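Local atomic coordinates of chlorella virus DNA ligase-adenylate (Chlorella virus, PDB entry 1FVI), a protein that probably joins nicked DNA strands as an ATP-dependent DNA ligase, and is captured here as its covalent adenylate intermediate. Residues A28-V33 with S79-G84; Q35-S40 with V50-L55; E57-G62 with F92-F97; S68-T73 with Q130-P135; D98-D103 with G169-G174. The protein carries 1 engineered substitution. All coordinates share one frame; numbering follows the deposited sequence.

Interaction 1 (A28-V33 with S79-G84); sequences AGIRSV and SAVMTG. Engineered in segment 28-33: A28 (natural residue Asp).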
# COMPACT_ATOMS: atom_id res chain seq x y z
N ALA A 28 3.15 4.01 -1.65
CA ALA A 28 3.68 5.20 -2.28
C ALA A 28 3.96 6.11 -1.08
O ALA A 28 3.04 6.67 -0.48
CB ALA A 28 2.63 5.83 -3.19
N GLY A 29 5.21 6.18 -0.65
CA GLY A 29 5.52 7.01 0.49
C GLY A 29 7.00 7.29 0.66
O GLY A 29 7.78 7.18 -0.29
N ILE A 30 7.37 7.66 1.87
CA ILE A 30 8.76 7.97 2.18
C ILE A 30 9.35 6.85 3.00
O ILE A 30 8.90 6.58 4.14
CB ILE A 30 8.88 9.33 2.95
CG1 ILE A 30 8.18 10.45 2.15
CG2 ILE A 30 10.37 9.71 3.19
CD1 ILE A 30 8.78 10.69 0.72
N ARG A 31 10.28 6.12 2.38
CA ARG A 31 11.01 5.01 3.01
C ARG A 31 11.78 5.58 4.22
O ARG A 31 12.50 6.59 4.10
CB ARG A 31 12.01 4.39 2.02
CG ARG A 31 12.76 3.19 2.54
CD ARG A 31 11.78 2.05 2.84
NE ARG A 31 12.45 0.81 3.22
CZ ARG A 31 13.00 -0.04 2.36
NH1 ARG A 31 12.96 0.22 1.06
NH2 ARG A 31 13.60 -1.15 2.80
N SER A 32 11.59 4.95 5.37
CA SER A 32 12.23 5.40 6.60
C SER A 32 12.64 4.25 7.51
O SER A 32 11.85 3.34 7.79
CB SER A 32 11.33 6.37 7.36
OG SER A 32 12.10 7.29 8.10
N VAL A 33 13.89 4.30 7.95
CA VAL A 33 14.42 3.31 8.84
C VAL A 33 14.83 3.96 10.15
O VAL A 33 15.36 5.07 10.18
CB VAL A 33 15.65 2.62 8.22
CG1 VAL A 33 16.25 1.62 9.22
CG2 VAL A 33 15.27 1.91 6.93
N SER A 79 6.64 16.64 0.88
CA SER A 79 7.00 17.93 1.44
C SER A 79 6.85 17.98 2.95
O SER A 79 7.57 18.71 3.62
CB SER A 79 6.19 19.05 0.80
OG SER A 79 4.81 18.74 0.82
N ALA A 80 5.92 17.21 3.50
CA ALA A 80 5.74 17.19 4.95
C ALA A 80 6.91 16.46 5.63
O ALA A 80 7.46 16.93 6.61
CB ALA A 80 4.41 16.53 5.30
N VAL A 81 7.29 15.32 5.05
CA VAL A 81 8.39 14.50 5.57
C VAL A 81 9.76 15.08 5.25
O VAL A 81 10.65 15.14 6.11
CB VAL A 81 8.37 13.07 4.94
CG1 VAL A 81 9.48 12.21 5.53
CG2 VAL A 81 7.01 12.40 5.13
N MET A 82 9.93 15.51 4.01
CA MET A 82 11.20 16.00 3.54
C MET A 82 11.53 17.46 3.76
O MET A 82 12.63 17.90 3.42
CB MET A 82 11.40 15.60 2.07
CG MET A 82 11.29 14.09 1.83
SD MET A 82 12.30 13.15 3.03
CE MET A 82 13.98 13.32 2.28
N THR A 83 10.60 18.22 4.31
CA THR A 83 10.89 19.63 4.59
C THR A 83 11.23 19.72 6.07
O THR A 83 10.56 19.12 6.91
CB THR A 83 9.71 20.56 4.24
OG1 THR A 83 9.42 20.44 2.84
CG2 THR A 83 10.05 22.02 4.55
N GLY A 84 12.30 20.46 6.37
CA GLY A 84 12.77 20.61 7.74
C GLY A 84 11.89 21.38 8.70
O GLY A 84 12.33 22.39 9.25
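I30 meets V81 and M82 entirely through apolar side chains, and the 132 Å² buried between the two segments comes almost wholly from these three residues. The closest approach is methyl to methyl, I30 CG2 to V81 CG1 at 3.5 Å. A second pairing runs beside it, since I30 CG1 lies 3.7 Å from V81 CG2. Each branch of the isoleucine therefore faces a different branch of the valine, and the two side chains slide past each other in opposite directions instead of meeting end on. With V81 CG1 opposite its own backbone N (chi1 -178°), both valine methyls are turned to the strand.

The sulfur contact is looser. M82 SD lies 3.9 Å from I30 CG2, on a chain bent at both chi2 and chi3 that folds the thioether back to the flank of the isoleucine. I30 CG2 is thus shared between V81 and M82.

Polar links lie around this patch. I30 pairs through its backbone with I67 of strand 63-68, and I67 also touches V81, so the strand next door continues the apolar surface. R31, the next residue, touches the bound AMP and forms a salt bridge with D64. The arrangement is helix-on-sheet packing: the C-terminal part of helix 74-82 lies against strand 30-34 within the nucleotide-binding domain of a DNA ligase.

Interaction 2 (Q35-S40 with V50-L55); sequences QTQMLS and VMNRLL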
# COMPACT_ATOMS: atom_id res chain seq x y z
N GLN A 35 17.24 4.11 12.94
CA GLN A 35 18.61 3.81 13.30
C GLN A 35 19.14 5.04 14.04
O GLN A 35 19.63 5.99 13.42
CB GLN A 35 19.45 3.51 12.06
CG GLN A 35 20.81 2.94 12.38
CD GLN A 35 21.23 1.90 11.39
OE1 GLN A 35 21.88 2.20 10.40
NE2 GLN A 35 20.87 0.65 11.66
N THR A 36 18.93 5.01 15.37
CA THR A 36 19.31 6.07 16.32
C THR A 36 18.22 7.14 16.23
O THR A 36 17.71 7.62 17.24
CB THR A 36 20.72 6.64 16.03
OG1 THR A 36 21.63 5.57 15.75
CG2 THR A 36 21.24 7.43 17.23
N GLN A 37 17.87 7.50 14.99
CA GLN A 37 16.81 8.46 14.67
C GLN A 37 16.22 8.00 13.32
O GLN A 37 16.72 7.05 12.72
CB GLN A 37 17.37 9.87 14.54
CG GLN A 37 18.37 10.05 13.43
CD GLN A 37 18.86 11.49 13.32
OE1 GLN A 37 19.97 11.74 12.85
NE2 GLN A 37 18.01 12.44 13.72
N MET A 38 15.15 8.66 12.86
CA MET A 38 14.55 8.28 11.58
C MET A 38 15.39 8.77 10.40
O MET A 38 15.74 9.95 10.30
CB MET A 38 13.11 8.77 11.45
CG MET A 38 12.18 8.19 12.49
SD MET A 38 12.32 6.40 12.80
CE MET A 38 11.48 5.68 11.41
N LEU A 39 15.75 7.82 9.54
CA LEU A 39 16.57 8.06 8.36
C LEU A 39 15.74 7.79 7.09
O LEU A 39 14.78 7.02 7.11
CB LEU A 39 17.78 7.11 8.38
CG LEU A 39 19.05 7.36 9.21
CD1 LEU A 39 18.79 8.15 10.47
CD2 LEU A 39 19.72 6.04 9.53
N SER A 40 16.11 8.45 6.00
CA SER A 40 15.44 8.24 4.72
C SER A 40 16.22 7.14 3.97
O SER A 40 17.12 6.50 4.56
CB SER A 40 15.40 9.54 3.91
OG SER A 40 16.70 9.91 3.51
N VAL A 50 9.64 16.84 14.00
CA VAL A 50 8.56 16.33 14.84
C VAL A 50 8.31 14.86 14.48
O VAL A 50 8.15 14.02 15.36
CB VAL A 50 7.25 17.13 14.61
CG1 VAL A 50 6.18 16.70 15.61
CG2 VAL A 50 7.52 18.62 14.69
N MET A 51 8.28 14.57 13.18
CA MET A 51 8.06 13.20 12.69
C MET A 51 9.20 12.34 13.18
O MET A 51 9.01 11.24 13.70
CB MET A 51 8.05 13.15 11.16
CG MET A 51 6.86 13.79 10.50
SD MET A 51 6.83 13.37 8.73
CE MET A 51 5.11 13.65 8.34
N ASN A 52 10.41 12.86 12.98
CA ASN A 52 11.63 12.18 13.37
C ASN A 52 11.58 11.82 14.85
O ASN A 52 11.61 10.64 15.20
CB ASN A 52 12.83 13.07 13.04
CG ASN A 52 14.14 12.28 13.01
OD1 ASN A 52 14.26 11.23 13.64
ND2 ASN A 52 15.12 12.78 12.26
N ARG A 53 11.36 12.82 15.70
CA ARG A 53 11.30 12.60 17.14
C ARG A 53 10.20 11.63 17.55
O ARG A 53 10.47 10.66 18.25
CB ARG A 53 11.16 13.94 17.87
CG ARG A 53 10.91 13.85 19.37
CD ARG A 53 9.42 13.95 19.71
NE ARG A 53 8.81 15.18 19.20
CZ ARG A 53 7.59 15.60 19.50
NH1 ARG A 53 6.81 14.89 20.31
NH2 ARG A 53 7.13 16.73 18.98
N LEU A 54 8.98 11.88 17.09
CA LEU A 54 7.83 11.03 17.41
C LEU A 54 8.09 9.56 17.06
O LEU A 54 7.94 8.67 17.91
CB LEU A 54 6.58 11.51 16.66
CG LEU A 54 5.89 12.83 17.05
CD1 LEU A 54 4.77 13.17 16.08
CD2 LEU A 54 5.33 12.72 18.45
N LEU A 55 8.45 9.30 15.81
CA LEU A 55 8.73 7.93 15.38
C LEU A 55 9.92 7.31 16.12
O LEU A 55 9.87 6.13 16.44
CB LEU A 55 8.94 7.86 13.87
CG LEU A 55 7.72 8.14 12.98
CD1 LEU A 55 8.15 8.23 11.52
CD2 LEU A 55 6.66 7.07 13.18
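M38 is gripped from two directions, its backbone by N52 and its side chain by L55, and this is the tight part of the contact. M38 N donates to N52 OD1 over 2.8 Å, with an N-H...O angle of 153°. The donor sits above the amide's carbonyl plane, 36° out of it, so the approach is tilted. N52 reaches the strand because its CG stands opposite the backbone N (chi1 -162°), and N52 ND2 has its own partner in I46 O. Both ends of this buried amide are therefore used, which fixes its rotation. Alongside, M38 CG touches L55 CB at 3.5 Å and the sulfur follows at 3.8 Å from M38 SD to L55 CB; the two side chains cross at about a right angle.

Toward the partly exposed side the packing thins. Q37 covers little of N52, contributing its CB at 3.5 Å from N52 OD1. T36, in the turn before it, is exposed.

An asparagine from helix 49-58 thus holds the backbone of the outermost strand 38-39, whose methionine enters the core between helix and sheet: helix-on-sheet packing at the edge of the sheet, in the ATP-dependent DNA ligase domain.

Interaction 3 (E57-G62 with F92-F97); sequences ELLPEG and FSYYWF. With AMP (adenosine monophosphate), chain C.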
# COMPACT_ATOMS: atom_id res chain seq x y z
N GLU A 57 10.81 7.84 19.14
CA GLU A 57 10.32 7.53 20.48
C GLU A 57 9.44 6.27 20.44
O GLU A 57 9.51 5.42 21.33
CB GLU A 57 9.51 8.71 21.07
CG GLU A 57 10.36 9.93 21.46
CD GLU A 57 9.53 11.19 21.80
OE1 GLU A 57 8.28 11.13 21.82
OE2 GLU A 57 10.15 12.25 22.03
N LEU A 58 8.65 6.15 19.37
CA LEU A 58 7.73 5.04 19.18
C LEU A 58 8.33 3.73 18.68
O LEU A 58 8.01 2.65 19.19
CB LEU A 58 6.60 5.45 18.22
CG LEU A 58 5.18 5.74 18.71
CD1 LEU A 58 5.17 6.47 20.03
CD2 LEU A 58 4.48 6.55 17.66
N LEU A 59 9.20 3.81 17.70
CA LEU A 59 9.75 2.60 17.10
C LEU A 59 11.03 2.06 17.70
O LEU A 59 11.89 2.82 18.16
CB LEU A 59 9.98 2.82 15.61
CG LEU A 59 8.80 3.18 14.70
CD1 LEU A 59 9.35 3.64 13.35
CD2 LEU A 59 7.87 1.98 14.53
N PRO A 60 11.17 0.71 17.72
CA PRO A 60 12.38 0.09 18.26
C PRO A 60 13.47 0.22 17.21
O PRO A 60 13.18 0.34 16.01
CB PRO A 60 11.96 -1.37 18.45
CG PRO A 60 10.97 -1.56 17.36
CD PRO A 60 10.14 -0.31 17.46
N GLU A 61 14.71 0.26 17.68
CA GLU A 61 15.87 0.37 16.81
C GLU A 61 15.83 -0.77 15.76
O GLU A 61 15.55 -1.92 16.11
CB GLU A 61 17.13 0.27 17.69
CG GLU A 61 18.44 0.20 16.93
CD GLU A 61 18.87 1.51 16.30
OE1 GLU A 61 18.21 2.55 16.55
OE2 GLU A 61 19.88 1.49 15.57
N GLY A 62 16.07 -0.45 14.50
CA GLY A 62 16.04 -1.48 13.47
C GLY A 62 14.74 -1.57 12.68
O GLY A 62 14.57 -2.45 11.82
N PHE A 92 -0.24 11.68 10.60
CA PHE A 92 0.44 10.92 9.56
C PHE A 92 0.53 9.47 10.00
O PHE A 92 0.25 9.12 11.15
CB PHE A 92 1.83 11.51 9.23
CG PHE A 92 2.77 11.56 10.41
CD1 PHE A 92 3.63 10.49 10.69
CD2 PHE A 92 2.77 12.66 11.28
CE1 PHE A 92 4.47 10.52 11.81
CE2 PHE A 92 3.60 12.69 12.39
CZ PHE A 92 4.45 11.61 12.66
N SER A 93 0.91 8.61 9.07
CA SER A 93 1.01 7.20 9.39
C SER A 93 2.40 6.66 9.09
O SER A 93 3.22 7.32 8.45
CB SER A 93 -0.03 6.42 8.59
OG SER A 93 -1.33 6.84 8.94
N TYR A 94 2.68 5.47 9.62
CA TYR A 94 3.95 4.82 9.37
C TYR A 94 3.65 3.34 9.23
O TYR A 94 3.22 2.68 10.18
CB TYR A 94 4.95 5.06 10.51
CG TYR A 94 6.26 4.35 10.27
CD1 TYR A 94 7.24 4.92 9.46
CD2 TYR A 94 6.54 3.13 10.89
CE1 TYR A 94 8.47 4.28 9.25
CE2 TYR A 94 7.76 2.48 10.69
CZ TYR A 94 8.72 3.06 9.88
OH TYR A 94 9.93 2.45 9.74
N TYR A 95 3.79 2.84 8.00
CA TYR A 95 3.57 1.43 7.71
C TYR A 95 4.89 0.74 8.04
O TYR A 95 5.89 0.93 7.33
CB TYR A 95 3.22 1.24 6.23
CG TYR A 95 1.88 1.82 5.81
CD1 TYR A 95 1.78 3.13 5.32
CD2 TYR A 95 0.71 1.05 5.87
CE1 TYR A 95 0.55 3.65 4.89
CE2 TYR A 95 -0.52 1.56 5.44
CZ TYR A 95 -0.59 2.86 4.95
OH TYR A 95 -1.78 3.38 4.50
N TRP A 96 4.89 -0.01 9.13
CA TRP A 96 6.07 -0.71 9.63
C TRP A 96 6.11 -2.10 9.04
O TRP A 96 5.35 -2.97 9.46
CB TRP A 96 5.98 -0.77 11.15
CG TRP A 96 7.18 -1.32 11.90
CD1 TRP A 96 8.43 -1.55 11.41
CD2 TRP A 96 7.20 -1.76 13.27
NE1 TRP A 96 9.22 -2.11 12.38
CE2 TRP A 96 8.49 -2.26 13.53
CE3 TRP A 96 6.24 -1.79 14.30
CZ2 TRP A 96 8.86 -2.78 14.78
CZ3 TRP A 96 6.60 -2.31 15.54
CH2 TRP A 96 7.91 -2.80 15.77
N PHE A 97 6.98 -2.32 8.07
CA PHE A 97 7.05 -3.62 7.42
C PHE A 97 8.23 -4.54 7.74
O PHE A 97 8.22 -5.72 7.34
CB PHE A 97 6.84 -3.49 5.90
CG PHE A 97 7.79 -2.54 5.22
CD1 PHE A 97 9.17 -2.78 5.20
CD2 PHE A 97 7.29 -1.46 4.50
CE1 PHE A 97 10.04 -1.98 4.46
CE2 PHE A 97 8.15 -0.63 3.75
CZ PHE A 97 9.53 -0.89 3.73
P AMP C . 7.68 1.30 -6.93
O1P AMP C . 8.43 0.97 -8.14
O3P AMP C . 7.79 2.88 -6.98
O5' AMP C . 8.50 0.97 -5.71
C5' AMP C . 8.02 1.38 -4.34
C4' AMP C . 9.15 1.64 -3.37
O4' AMP C . 8.57 1.60 -2.06
C3' AMP C . 10.26 0.56 -3.39
O3' AMP C . 11.58 1.07 -3.23
C2' AMP C . 9.96 -0.31 -2.22
O2' AMP C . 11.17 -0.84 -1.68
C1' AMP C . 9.15 0.59 -1.27
N9 AMP C . 8.09 -0.16 -0.62
C8 AMP C . 6.77 0.24 -0.58
N7 AMP C . 6.05 -0.63 0.06
C5 AMP C . 6.89 -1.65 0.47
C6 AMP C . 6.69 -2.84 1.19
N6 AMP C . 5.48 -3.22 1.65
N1 AMP C . 7.78 -3.60 1.40
C2 AMP C . 8.96 -3.22 0.95
N3 AMP C . 9.29 -2.13 0.26
C4 AMP C . 8.21 -1.34 0.03
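L59 is the first residue past helix 49-58 to leave helical backbone angles, and with its CG opposite the carbonyl carbon (chi1 -60°) it sends both methyls onto aromatic rings of the strand. Y94 and W96 answer with the same rotamer, each CG opposite the backbone N (chi1 179° and -174°). Both residues point toward 57-62 from the same face of the strand, and these torsions extend the rings from it to the leucine.

The evidence for CH-pi contact is geometric. L59 CD1 stands 3.8 Å from the centroid of the Y94 ring, over its face, and approaches Y94 CE2 to 3.3 Å. L59 CD2 covers one face of W96, 4.3 Å from the centroid of the six-membered ring and displaced toward its rim. CD1 thus covers the tyrosine, while CD2 lies between the two rings, over the indole face and beside Y94 CE2. P60 adds a further apolar contact with the indole, P60 CG to W96 CZ2 at 3.5 Å, arriving obliquely. The phenol of Y94 is hydrogen-bonded at its hydroxyl to S32 O.

F97 points to the opposite side of the sheet, where one face of its ring covers the adenine of AMP, with F97 CD2 3.6 Å from AMP C6. Strand 92-99 therefore carries nucleotide on one side and hydrophobic core on the other. Around that core, M115, Y118 and I119 of helix 108-121 pack on W96, Y118 also touches P60, and the neighbouring strand 63-68 reaches W96 through S63.

Interaction 4 (S68-T73 with Q130-P135); sequences SIEGAT and QVKIIP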
# COMPACT_ATOMS: atom_id res chain seq x y z
N SER A 68 3.66 8.10 5.41
CA SER A 68 2.68 8.59 4.47
C SER A 68 1.52 9.25 5.19
O SER A 68 1.17 8.84 6.29
CB SER A 68 2.14 7.45 3.61
OG SER A 68 1.56 6.46 4.42
N ILE A 69 0.98 10.29 4.57
CA ILE A 69 -0.19 11.00 5.10
C ILE A 69 -1.35 10.34 4.35
O ILE A 69 -1.53 10.54 3.14
CB ILE A 69 -0.12 12.51 4.79
CG1 ILE A 69 1.18 13.09 5.34
CG2 ILE A 69 -1.31 13.21 5.40
CD1 ILE A 69 1.37 14.56 5.08
N GLU A 70 -2.11 9.53 5.08
CA GLU A 70 -3.22 8.75 4.55
C GLU A 70 -3.98 9.13 3.28
O GLU A 70 -3.82 8.47 2.24
CB GLU A 70 -4.21 8.41 5.66
CG GLU A 70 -3.62 7.59 6.80
CD GLU A 70 -3.13 6.20 6.39
OE1 GLU A 70 -2.48 6.06 5.33
OE2 GLU A 70 -3.39 5.25 7.15
N GLY A 71 -4.83 10.15 3.34
CA GLY A 71 -5.59 10.52 2.16
C GLY A 71 -5.03 11.68 1.37
O GLY A 71 -5.75 12.31 0.62
N ALA A 72 -3.74 11.96 1.53
CA ALA A 72 -3.10 13.05 0.82
C ALA A 72 -2.35 12.54 -0.41
O ALA A 72 -2.20 11.32 -0.59
CB ALA A 72 -2.13 13.79 1.74
N THR A 73 -1.88 13.47 -1.23
CA THR A 73 -1.13 13.10 -2.42
C THR A 73 0.33 12.84 -2.07
O THR A 73 0.81 13.28 -1.01
CB THR A 73 -1.17 14.20 -3.50
OG1 THR A 73 -0.60 15.41 -2.99
CG2 THR A 73 -2.61 14.43 -3.98
N GLN A 130 -1.36 11.55 17.07
CA GLN A 130 -0.95 12.09 15.79
C GLN A 130 -0.37 11.07 14.80
O GLN A 130 -0.62 11.17 13.60
CB GLN A 130 0.06 13.22 16.02
CG GLN A 130 0.52 13.91 14.76
CD GLN A 130 1.58 14.93 15.03
OE1 GLN A 130 1.98 15.14 16.17
NE2 GLN A 130 2.07 15.56 13.97
N VAL A 131 0.44 10.14 15.31
CA VAL A 131 1.11 9.11 14.50
C VAL A 131 0.39 7.76 14.50
O VAL A 131 0.23 7.12 15.54
CB VAL A 131 2.55 8.85 15.00
CG1 VAL A 131 3.33 8.07 13.96
CG2 VAL A 131 3.24 10.13 15.34
N LYS A 132 0.02 7.28 13.31
CA LYS A 132 -0.66 6.00 13.20
C LYS A 132 0.36 4.92 12.80
O LYS A 132 0.88 4.93 11.69
CB LYS A 132 -1.78 6.10 12.17
CG LYS A 132 -2.67 4.89 12.06
CD LYS A 132 -3.56 5.03 10.85
CE LYS A 132 -4.49 3.85 10.68
NZ LYS A 132 -5.35 4.04 9.48
N ILE A 133 0.70 4.05 13.75
CA ILE A 133 1.65 2.98 13.48
C ILE A 133 0.86 1.81 12.91
O ILE A 133 -0.02 1.25 13.59
CB ILE A 133 2.40 2.50 14.76
CG1 ILE A 133 3.18 3.66 15.38
CG2 ILE A 133 3.35 1.33 14.42
CD1 ILE A 133 4.20 4.23 14.49
N ILE A 134 1.16 1.47 11.66
CA ILE A 134 0.47 0.38 10.99
C ILE A 134 1.39 -0.80 10.69
O ILE A 134 2.24 -0.71 9.81
CB ILE A 134 -0.19 0.85 9.68
CG1 ILE A 134 -1.19 1.98 9.97
CG2 ILE A 134 -0.89 -0.31 9.01
CD1 ILE A 134 -1.77 2.62 8.73
N PRO A 135 1.25 -1.90 11.44
CA PRO A 135 2.08 -3.09 11.23
C PRO A 135 1.70 -3.75 9.90
O PRO A 135 0.54 -4.10 9.68
CB PRO A 135 1.70 -3.99 12.42
CG PRO A 135 1.18 -3.03 13.46
CD PRO A 135 0.38 -2.06 12.63
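A surface salt bridge links the loop between strand 63-68 and helix 74-82 to strand 131-135, the outermost strand of its sheet: E70 of the loop meets K132 of the strand. K132 NZ lies 3.3 Å from E70 OE2 and donates a hydrogen bond to it as part of the ion pair. The lysine meets the anti lone pair of that oxygen, on the side away from OE1. Its reach is that of a fully extended chain, each torsion beyond chi1 near 180°, whereas the glutamate bends at chi2 (-63°). The two side chains cross at about a right angle, and E70 OE2 also lies 3.7 Å from K132 CD, beside the lysine's methylenes.

Strand 92-99 lies between the two partners: S68 pairs through its backbone with S93, and K132 pairs with F92 and Y94 on the other side. The salt bridge therefore passes across a middle strand of the sheet, and S93 touches both E70 and K132 beneath it.

I134, two residues along the same strand face, supplies an apolar flank, its CD1 3.5 Å from E70 OE2. It comes at the glutamate from the opposite direction. The other oxygen, E70 OE1, takes a weak hydrogen bond from Y95 OH, so each oxygen has a polar partner. At the far end of the loop T73 caps helix 74-82 with its side chain, and its OG1 also bonds D76 OD2.

Interaction 5 (D98-D103 with G169-G174); sequences DYVTDD and GKYKFG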
# COMPACT_ATOMS: atom_id res chain seq x y z
N ASP A 98 9.25 -4.03 8.43
CA ASP A 98 10.40 -4.85 8.80
C ASP A 98 11.02 -4.40 10.11
O ASP A 98 10.82 -3.27 10.55
CB ASP A 98 11.44 -4.90 7.67
CG ASP A 98 12.14 -6.25 7.59
OD1 ASP A 98 11.99 -7.09 8.51
OD2 ASP A 98 12.86 -6.48 6.59
N TYR A 99 11.80 -5.30 10.70
CA TYR A 99 12.44 -5.09 11.99
C TYR A 99 13.69 -5.95 12.07
O TYR A 99 13.57 -7.18 12.21
CB TYR A 99 11.48 -5.55 13.10
CG TYR A 99 11.95 -5.31 14.52
CD1 TYR A 99 12.87 -4.29 14.81
CD2 TYR A 99 11.40 -6.03 15.58
CE1 TYR A 99 13.21 -4.00 16.13
CE2 TYR A 99 11.74 -5.74 16.90
CZ TYR A 99 12.64 -4.72 17.16
OH TYR A 99 12.95 -4.40 18.46
N VAL A 100 14.87 -5.34 12.01
CA VAL A 100 16.07 -6.16 12.10
C VAL A 100 16.44 -6.63 13.51
O VAL A 100 16.79 -7.78 13.66
CB VAL A 100 17.28 -5.56 11.33
CG1 VAL A 100 18.59 -6.33 11.66
CG2 VAL A 100 17.02 -5.70 9.85
N THR A 101 16.31 -5.78 14.53
CA THR A 101 16.64 -6.20 15.91
C THR A 101 18.16 -6.32 16.09
O THR A 101 18.78 -5.53 16.80
CB THR A 101 15.88 -7.54 16.31
OG1 THR A 101 14.61 -7.23 16.90
CG2 THR A 101 16.67 -8.40 17.28
N ASP A 102 18.77 -7.30 15.42
CA ASP A 102 20.20 -7.50 15.50
C ASP A 102 20.71 -8.12 14.21
O ASP A 102 21.17 -7.42 13.31
CB ASP A 102 20.55 -8.43 16.70
CG ASP A 102 21.97 -9.00 16.62
OD1 ASP A 102 22.13 -10.22 16.85
OD2 ASP A 102 22.92 -8.25 16.33
N ASP A 103 20.53 -9.43 14.11
CA ASP A 103 20.99 -10.24 13.00
C ASP A 103 20.16 -10.15 11.72
O ASP A 103 19.07 -10.71 11.65
CB ASP A 103 21.07 -11.69 13.47
CG ASP A 103 21.52 -12.64 12.38
OD1 ASP A 103 20.92 -13.73 12.31
OD2 ASP A 103 22.46 -12.30 11.63
N GLY A 169 13.93 -15.11 3.54
CA GLY A 169 14.81 -14.02 3.14
C GLY A 169 15.47 -13.23 4.26
O GLY A 169 14.89 -12.94 5.31
N LYS A 170 16.71 -12.84 4.01
CA LYS A 170 17.49 -12.08 4.96
C LYS A 170 17.25 -10.61 4.66
O LYS A 170 16.59 -10.27 3.67
CB LYS A 170 18.98 -12.35 4.75
CG LYS A 170 19.30 -13.73 4.20
CD LYS A 170 19.08 -13.79 2.69
CE LYS A 170 18.43 -15.10 2.28
NZ LYS A 170 18.05 -15.03 0.86
N TYR A 171 17.77 -9.75 5.52
CA TYR A 171 17.68 -8.32 5.28
C TYR A 171 18.96 -7.98 4.51
O TYR A 171 20.05 -7.88 5.09
CB TYR A 171 17.62 -7.51 6.60
CG TYR A 171 17.26 -6.07 6.34
CD1 TYR A 171 15.98 -5.59 6.61
CD2 TYR A 171 18.17 -5.20 5.73
CE1 TYR A 171 15.62 -4.28 6.28
CE2 TYR A 171 17.81 -3.90 5.39
CZ TYR A 171 16.54 -3.45 5.67
OH TYR A 171 16.19 -2.16 5.33
N LYS A 172 18.82 -7.85 3.19
CA LYS A 172 19.95 -7.55 2.32
C LYS A 172 20.28 -6.06 2.31
O LYS A 172 19.39 -5.22 2.16
CB LYS A 172 19.66 -8.03 0.89
CG LYS A 172 20.83 -7.88 -0.08
CD LYS A 172 20.47 -8.42 -1.45
CE LYS A 172 21.56 -8.14 -2.46
NZ LYS A 172 21.25 -8.70 -3.80
N PHE A 173 21.56 -5.73 2.47
CA PHE A 173 21.99 -4.33 2.46
C PHE A 173 22.22 -3.95 1.00
O PHE A 173 23.34 -3.71 0.56
CB PHE A 173 23.26 -4.14 3.30
CG PHE A 173 23.11 -4.60 4.73
CD1 PHE A 173 24.19 -5.12 5.43
CD2 PHE A 173 21.90 -4.46 5.40
CE1 PHE A 173 24.06 -5.50 6.78
CE2 PHE A 173 21.75 -4.83 6.75
CZ PHE A 173 22.84 -5.35 7.43
N GLY A 174 21.12 -3.91 0.24
CA GLY A 174 21.20 -3.61 -1.17
C GLY A 174 19.95 -4.11 -1.88
O GLY A 174 19.00 -4.57 -1.23
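V100 and D98 meet the Y171 ring from different directions, and the apolar contact comes first. V100 CG2 lies 3.4 Å from Y171 CD1 and 3.5 Å from Y171 CG, approaching the ring obliquely, and the two side chains cross at about a right angle. This methyl is presented because V100 CG1 stands opposite the backbone N (chi1 170°), which turns CG2 to the side of the tyrosine. The same methyl reaches Y171 CB at 3.8 Å, so it covers the root of the ring more than its hydroxyl end.

The second kind of contact is a carboxylate oxygen at a ring edge. D98 OD2 stands 3.2 Å from Y171 CD1 and 3.5 Å from Y171 CE1, near the ring plane, while the carboxylate itself is turned 37° from that plane. An oxygen there faces the ring C-H groups, which would be weakly attractive electrostatically.

D98 and V100 sit where strand 92-99 runs out into a loop, and the loop 169-174, between strands 162-165 and 184-186, comes up against it. The contact thus ties the end of a strand in one sheet of the nucleotidyltransferase domain to a loop that connects two strands of the other, with D98 about 7 Å from the bound AMP by its side chain.

Polar bonds fix both partners. D98 OD1 accepts the backbone N of Y99 at 2.8 Å, and D98 OD2 forms salt bridges with R165 and R111, which hold this oxygen in place. Y171 OH hydrogen-bonds D64 OD2 and L6 N, and the Y171 backbone pairs with P104.

Overall arrangement
From the N terminus, interaction 1 joins strand 30-34 to helix 74-82 and closes a long loop. Nested inside it, interaction 2 closes a short one between strand 38-39 and helix 49-58. Interaction 3 opens after interaction 2 has closed, takes the end of helix 49-58 to strand 92-99, and crosses interaction 1. Interaction 4, from 68-73 to 130-135, crosses both interactions 1 and 3, and also crosses interaction 5, which runs from the end of strand 92-99 to the loop 169-174. Interactions 1 to 4 tie helices and a loop to one five-stranded sheet; interaction 5 carries that sheet over to the loop between two strands of the second.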